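Local coordinates for DNA replication regulator protein HobA (Helicobacter pylori, PDB 2UVP) that is required for the initiation of DNA replication and increases the binding of DnaA to the oriC region, at residues A[66-71]-A[90-95]; A[81-86]-A[179-184]. All coordinates share one frame; numbering follows the deposited sequence. Where two conformers were deposited one is given.

Contact 1: A[66-71]-A[90-95]; sequences WFLNYI and DFNASS
Leu68, on the helix of a beta-alpha-beta crossover, meets Asp90, the last residue of the second strand, and Asn92 in the loop that follows. The crossover runs from strand 55-60 through helix 65-75 to strand 88-90, two neighbouring strands of HobA's parallel sheet. Leu68 carries the helix side alone: its CB points toward the 90-95 loop, and CD1 does the touching. With CG roughly opposite the backbone N (chi1 -152°), the side chain runs out from the helix and brings that methyl up against two polar side chains. CD1 lies 3.4 Å from Asp90 OD1, where the side chains cross at about a right angle, and 3.6 Å from CB of Asn92. These are van der Waals contacts, and the two segments bury 121 Å² between them. The Leu68 side chain also touches Val58 of strand 55-60, so one residue contacts both sheet and loop.

The carboxylate also takes a bond from its own loop. Asp90 forms an Asx motif in which Ala93 N donates to OD1 at 3.0 Å, bent (138°) and arriving 59° out of the carboxylate plane. One step on, a type I turn from Phe91 to Ser94 folds the chain back. Its carbonyl, Phe91 O, is gripped twice by one residue, by Ser94 N at 3.0 Å and Ser94 OG at 3.3 Å.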
loop_
_atom_site.group_PDB
_atom_site.type_symbol
_atom_site.label_atom_id
_atom_site.label_comp_id
_atom_site.label_asym_id
_atom_site.label_seq_id
_atom_site.Cartn_x
_atom_site.Cartn_y
_atom_site.Cartn_z
ATOM N N TRP A 66 -1.189 1.068 12.238
ATOM C CA TRP A 66 -0.160 0.089 12.637
ATOM C C TRP A 66 -0.807 -1.135 13.303
ATOM O O TRP A 66 -0.344 -2.264 13.130
ATOM C CB TRP A 66 0.881 0.711 13.571
ATOM C CG TRP A 66 0.309 1.164 14.893
ATOM C CD1 TRP A 66 -0.220 2.381 15.176
ATOM C CD2 TRP A 66 0.188 0.377 16.089
ATOM N NE1 TRP A 66 -0.637 2.424 16.497
ATOM C CE2 TRP A 66 -0.393 1.204 17.077
ATOM C CE3 TRP A 66 0.540 -0.940 16.422
ATOM C CZ2 TRP A 66 -0.654 0.746 18.386
ATOM C CZ3 TRP A 66 0.283 -1.401 17.733
ATOM C CH2 TRP A 66 -0.296 -0.545 18.690
ATOM N N PHE A 67 -1.896 -0.927 14.041
ATOM C CA PHE A 67 -2.496 -2.019 14.809
ATOM C C PHE A 67 -3.373 -2.891 13.904
ATOM O O PHE A 67 -3.446 -4.107 14.074
ATOM C CB PHE A 67 -3.264 -1.487 16.018
ATOM C CG PHE A 67 -3.810 -2.573 16.917
ATOM C CD1 PHE A 67 -2.948 -3.481 17.550
ATOM C CD2 PHE A 67 -5.187 -2.701 17.106
ATOM C CE1 PHE A 67 -3.454 -4.484 18.422
ATOM C CE2 PHE A 67 -5.708 -3.715 17.949
ATOM C CZ PHE A 67 -4.823 -4.613 18.594
ATOM N N LEU A 68 -4.009 -2.262 12.921
ATOM C CA LEU A 68 -4.675 -3.005 11.835
ATOM C C LEU A 68 -3.659 -3.971 11.200
ATOM O O LEU A 68 -3.913 -5.163 11.067
ATOM C CB LEU A 68 -5.198 -2.022 10.776
ATOM C CG LEU A 68 -6.425 -2.344 9.910
ATOM C CD1 LEU A 68 -6.406 -1.538 8.624
ATOM C CD2 LEU A 68 -6.757 -3.789 9.664
ATOM N N ASN A 69 -2.493 -3.443 10.829
ATOM C CA ASN A 69 -1.415 -4.242 10.251
ATOM C C ASN A 69 -1.008 -5.387 11.184
ATOM O O ASN A 69 -0.849 -6.545 10.749
ATOM C CB ASN A 69 -0.248 -3.287 9.947
ATOM C CG ASN A 69 0.909 -3.948 9.223
ATOM O OD1 ASN A 69 1.248 -5.096 9.466
ATOM N ND2 ASN A 69 1.557 -3.175 8.339
ATOM N N TYR A 70 -0.879 -5.066 12.466
ATOM C CA TYR A 70 -0.532 -6.062 13.487
ATOM C C TYR A 70 -1.568 -7.182 13.541
ATOM O O TYR A 70 -1.202 -8.352 13.590
ATOM C CB TYR A 70 -0.473 -5.364 14.829
ATOM C CG TYR A 70 0.005 -6.241 15.971
ATOM C CD1 TYR A 70 1.356 -6.438 16.203
ATOM C CD2 TYR A 70 -0.919 -6.842 16.836
ATOM C CE1 TYR A 70 1.796 -7.234 17.281
ATOM C CE2 TYR A 70 -0.493 -7.640 17.913
ATOM C CZ TYR A 70 0.864 -7.818 18.129
ATOM O OH TYR A 70 1.340 -8.583 19.181
ATOM N N ILE A 71 -2.845 -6.829 13.510
ATOM C CA ILE A 71 -3.905 -7.860 13.545
ATOM C C ILE A 71 -3.776 -8.811 12.345
ATOM O O ILE A 71 -3.767 -10.036 12.488
ATOM C CB ILE A 71 -5.292 -7.197 13.611
ATOM C CG1 ILE A 71 -5.489 -6.541 14.992
ATOM C CG2 ILE A 71 -6.411 -8.213 13.329
ATOM C CD1 ILE A 71 -6.715 -5.624 15.057
ATOM N N ASP A 90 -8.676 -6.787 5.354
ATOM C CA ASP A 90 -8.367 -5.393 5.631
ATOM C C ASP A 90 -9.503 -4.530 5.063
ATOM O O ASP A 90 -9.568 -4.259 3.861
ATOM C CB ASP A 90 -7.010 -5.013 5.021
ATOM C CG ASP A 90 -6.634 -3.551 5.260
ATOM O OD1 ASP A 90 -7.510 -2.730 5.617
ATOM O OD2 ASP A 90 -5.436 -3.235 5.048
ATOM N N PHE A 91 -10.408 -4.112 5.943
ATOM C CA PHE A 91 -11.553 -3.327 5.530
ATOM C C PHE A 91 -11.170 -1.892 5.165
ATOM O O PHE A 91 -11.727 -1.339 4.205
ATOM C CB PHE A 91 -12.642 -3.382 6.618
ATOM C CG PHE A 91 -13.945 -2.719 6.226
ATOM C CD1 PHE A 91 -14.544 -2.987 5.003
ATOM C CD2 PHE A 91 -14.602 -1.875 7.120
ATOM C CE1 PHE A 91 -15.754 -2.377 4.645
ATOM C CE2 PHE A 91 -15.815 -1.265 6.776
ATOM C CZ PHE A 91 -16.390 -1.523 5.533
ATOM N N ASN A 92 -10.210 -1.299 5.887
ATOM C CA ASN A 92 -9.709 0.048 5.553
ATOM C C ASN A 92 -9.334 0.112 4.091
ATOM O O ASN A 92 -9.540 1.135 3.459
ATOM C CB ASN A 92 -8.443 0.443 6.341
ATOM C CG ASN A 92 -8.736 1.072 7.715
ATOM O OD1 ASN A 92 -7.918 1.838 8.252
ATOM N ND2 ASN A 92 -9.841 0.730 8.291
ATOM N N ALA A 93 -8.750 -0.977 3.579
ATOM C CA ALA A 93 -8.131 -0.965 2.260
ATOM C C ALA A 93 -9.126 -1.349 1.169
ATOM O O ALA A 93 -8.821 -1.276 -0.017
ATOM C CB ALA A 93 -6.950 -1.903 2.221
ATOM N N SER A 94 -10.313 -1.771 1.557
ATOM C CA SER A 94 -11.208 -2.331 0.542
ATOM C C SER A 94 -11.994 -1.246 -0.183
ATOM O O SER A 94 -12.169 -0.139 0.319
ATOM C CB SER A 94 -12.132 -3.365 1.151
ATOM O OG SER A 94 -13.258 -2.749 1.705
ATOM N N SER A 95 -12.465 -1.573 -1.385
ATOM C CA SER A 95 -13.239 -0.631 -2.170
ATOM C C SER A 95 -14.612 -0.370 -1.531
ATOM O O SER A 95 -15.319 0.539 -1.950
ATOM C CB SER A 95 -13.395 -1.159 -3.600
ATOM O OG SER A 95 -12.121 -1.401 -4.195
#

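Contact 2: A[81-86]-A[179-184]; sequences KERPLL and VLYNKV
Tyr181 reaches Arg83 because its chi1 of -65° sets CG opposite its own carbonyl carbon and beside the backbone N, swinging the phenol back from the helix end toward the 81-86 loop. Arg83 has its CG similarly placed, then bends at chi3 (62°), which goes with a guanidinium directed to helix 65-75, where NH2 is hydrogen-bonded to Leu75 O. What the tyrosine meets is therefore the root of the arginine, not its charged end. Tyr181 OH lies 3.9 Å from Arg83 CA and 4.1 Å from Arg83 CG, so the hydroxyl lies against the alpha carbon and the CG methylene, at loose van der Waals distance. The two side chains cross at about a right angle. The phenol ring meets Phe177 of its own helix edge-to-face, and Phe177 also touches Arg83 and Pro84.

Alongside, a looser apolar touch joins Pro84 to Leu180, the last helical residue: CG of the proline is 4.3 Å from CD1 of the leucine, and the CB atoms of both residues point toward the opposite segment. The backbones stay well apart, 9.6 Å between CA of Pro84 and CA of Leu180, and the whole surface contact buries 141 Å².

Past Tyr181 the chain turns sharply. Asn182, a residue seen to bind calcium, adopts a positive phi, and beyond it Val184 pairs in parallel with a strand of a neighbouring subunit. The turn between is the Schellman motif that ends helix 161-180: Asn182 N bonds to Val179 O at 3.1 Å and Lys183 N reaches back to Ser178 O, with Asn182 as the C-prime residue.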
loop_
_atom_site.group_PDB
_atom_site.type_symbol
_atom_site.label_atom_id
_atom_site.label_comp_id
_atom_site.label_asym_id
_atom_site.label_seq_id
_atom_site.Cartn_x
_atom_site.Cartn_y
_atom_site.Cartn_z
ATOM N N LYS A 81 2.567 -22.546 9.347
ATOM C CA LYS A 81 2.880 -23.842 9.934
ATOM C C LYS A 81 1.630 -24.725 9.923
ATOM O O LYS A 81 1.153 -25.072 8.847
ATOM C CB LYS A 81 3.527 -23.679 11.312
ATOM C CG LYS A 81 4.884 -22.992 11.213
ATOM C CD LYS A 81 5.473 -22.710 12.574
ATOM C CE LYS A 81 6.751 -21.906 12.436
ATOM N NZ LYS A 81 7.436 -21.758 13.751
ATOM N N GLU A 82 1.095 -25.053 11.097
ATOM C CA GLU A 82 -0.081 -25.918 11.203
ATOM C C GLU A 82 -1.414 -25.170 11.356
ATOM O O GLU A 82 -2.483 -25.793 11.372
ATOM C CB GLU A 82 0.101 -26.926 12.341
ATOM C CG GLU A 82 0.960 -28.132 11.959
ATOM C CD GLU A 82 1.013 -29.170 13.054
ATOM O OE1 GLU A 82 0.263 -30.162 12.961
ATOM O OE2 GLU A 82 1.788 -28.985 14.015
ATOM N N ARG A 83 -1.347 -23.842 11.449
ATOM C CA ARG A 83 -2.536 -23.010 11.671
ATOM C C ARG A 83 -3.495 -23.023 10.478
ATOM O O ARG A 83 -3.068 -23.215 9.329
ATOM C CB ARG A 83 -2.139 -21.554 11.914
ATOM C CG ARG A 83 -1.192 -21.299 13.061
ATOM C CD ARG A 83 -0.596 -19.925 12.903
ATOM N NE ARG A 83 -1.595 -18.849 12.938
ATOM C CZ ARG A 83 -1.840 -18.105 14.022
ATOM N NH1 ARG A 83 -1.199 -18.344 15.159
ATOM N NH2 ARG A 83 -2.736 -17.132 13.978
ATOM N N PRO A 84 -4.789 -22.783 10.739
ATOM C CA PRO A 84 -5.719 -22.582 9.631
ATOM C C PRO A 84 -5.439 -21.242 8.965
ATOM O O PRO A 84 -4.843 -20.356 9.589
ATOM C CB PRO A 84 -7.078 -22.507 10.320
ATOM C CG PRO A 84 -6.767 -22.014 11.715
ATOM C CD PRO A 84 -5.456 -22.657 12.057
ATOM N N LEU A 85 -5.858 -21.094 7.715
ATOM C CA LEU A 85 -5.880 -19.784 7.089
ATOM C C LEU A 85 -7.156 -19.079 7.529
ATOM O O LEU A 85 -8.263 -19.464 7.122
ATOM C CB LEU A 85 -5.851 -19.912 5.566
ATOM C CG LEU A 85 -5.865 -18.607 4.755
ATOM C CD1 LEU A 85 -4.630 -17.735 5.030
ATOM C CD2 LEU A 85 -5.967 -18.938 3.267
ATOM N N LEU A 86 -7.029 -18.026 8.323
ATOM C CA LEU A 86 -8.244 -17.418 8.894
ATOM C C LEU A 86 -8.853 -16.393 7.967
ATOM O O LEU A 86 -8.144 -15.741 7.215
ATOM C CB LEU A 86 -7.977 -16.807 10.267
ATOM C CG LEU A 86 -7.505 -17.780 11.336
ATOM C CD1 LEU A 86 -6.925 -16.932 12.455
ATOM C CD2 LEU A 86 -8.689 -18.620 11.834
ATOM N N VAL A 179 -9.567 -22.472 22.048
ATOM C CA VAL A 179 -10.752 -23.241 21.660
ATOM C C VAL A 179 -10.533 -24.094 20.406
ATOM O O VAL A 179 -10.976 -25.243 20.361
ATOM C CB VAL A 179 -12.140 -22.480 21.734
ATOM C CG1 VAL A 179 -12.052 -21.109 22.405
ATOM C CG2 VAL A 179 -12.880 -22.454 20.423
ATOM N N LEU A 180 -9.786 -23.573 19.435
ATOM C CA LEU A 180 -9.475 -24.354 18.234
ATOM C C LEU A 180 -8.697 -25.634 18.535
ATOM O O LEU A 180 -8.942 -26.683 17.924
ATOM C CB LEU A 180 -8.715 -23.507 17.208
ATOM C CG LEU A 180 -9.575 -22.523 16.421
ATOM C CD1 LEU A 180 -8.687 -21.601 15.578
ATOM C CD2 LEU A 180 -10.576 -23.266 15.539
ATOM N N TYR A 181 -7.758 -25.555 19.467
ATOM C CA TYR A 181 -6.937 -26.708 19.803
ATOM C C TYR A 181 -7.533 -27.467 20.991
ATOM O O TYR A 181 -6.810 -28.091 21.764
ATOM C CB TYR A 181 -5.480 -26.289 20.049
ATOM C CG TYR A 181 -4.771 -25.724 18.818
ATOM C CD1 TYR A 181 -5.279 -25.926 17.535
ATOM C CD2 TYR A 181 -3.582 -25.005 18.944
ATOM C CE1 TYR A 181 -4.633 -25.411 16.400
ATOM C CE2 TYR A 181 -2.917 -24.489 17.811
ATOM C CZ TYR A 181 -3.453 -24.698 16.548
ATOM O OH TYR A 181 -2.805 -24.199 15.426
ATOM N N ASN A 182 -8.858 -27.389 21.110
ATOM C CA ASN A 182 -9.651 -28.008 22.190
ATOM C C ASN A 182 -9.023 -28.043 23.602
ATOM O O ASN A 182 -8.998 -29.084 24.266
ATOM C CB ASN A 182 -10.211 -29.381 21.764
ATOM C CG ASN A 182 -9.184 -30.254 21.065
ATOM O OD1 ASN A 182 -8.057 -30.423 21.539
ATOM N ND2 ASN A 182 -9.578 -30.839 19.945
ATOM N N LYS A 183 -8.520 -26.894 24.041
ATOM C CA LYS A 183 -7.979 -26.744 25.386
ATOM C C LYS A 183 -9.053 -26.155 26.302
ATOM O O LYS A 183 -9.058 -26.376 27.522
ATOM C CB LYS A 183 -6.739 -25.845 25.350
ATOM C CG LYS A 183 -6.382 -25.159 26.672
ATOM C CD LYS A 183 -5.349 -25.924 27.487
ATOM C CE LYS A 183 -5.261 -25.386 28.912
ATOM N NZ LYS A 183 -4.834 -23.963 28.959
ATOM N N VAL A 184 -9.960 -25.408 25.684
ATOM C CA VAL A 184 -10.969 -24.619 26.362
ATOM C C VAL A 184 -12.265 -24.823 25.594
ATOM O O VAL A 184 -12.242 -24.905 24.362
ATOM C CB VAL A 184 -10.582 -23.107 26.319
ATOM C CG1 VAL A 184 -11.726 -22.228 26.727
ATOM C CG2 VAL A 184 -9.370 -22.831 27.197
#

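In the fold
From the N terminus the chain passes helices 10-28 and 39-51 and strand 55-60 before reaching helix 65-75, which supplies the first half of contact 1. Segment 81-86 follows in the connecting loop, then strand 88-90 leads to 90-95, where contact 1 closes a short loop of 18 intervening residues. Contact 2 starts inside that loop and closes much later, after 92 residues that take in the remaining strands of the sheet, so the two contacts cross. Their centres are 22 Å apart. Contact 1 joins a helix to the chain leaving an edge strand; contact 2, at the surface, lays the loop before that strand loosely against the end of helix 161-180.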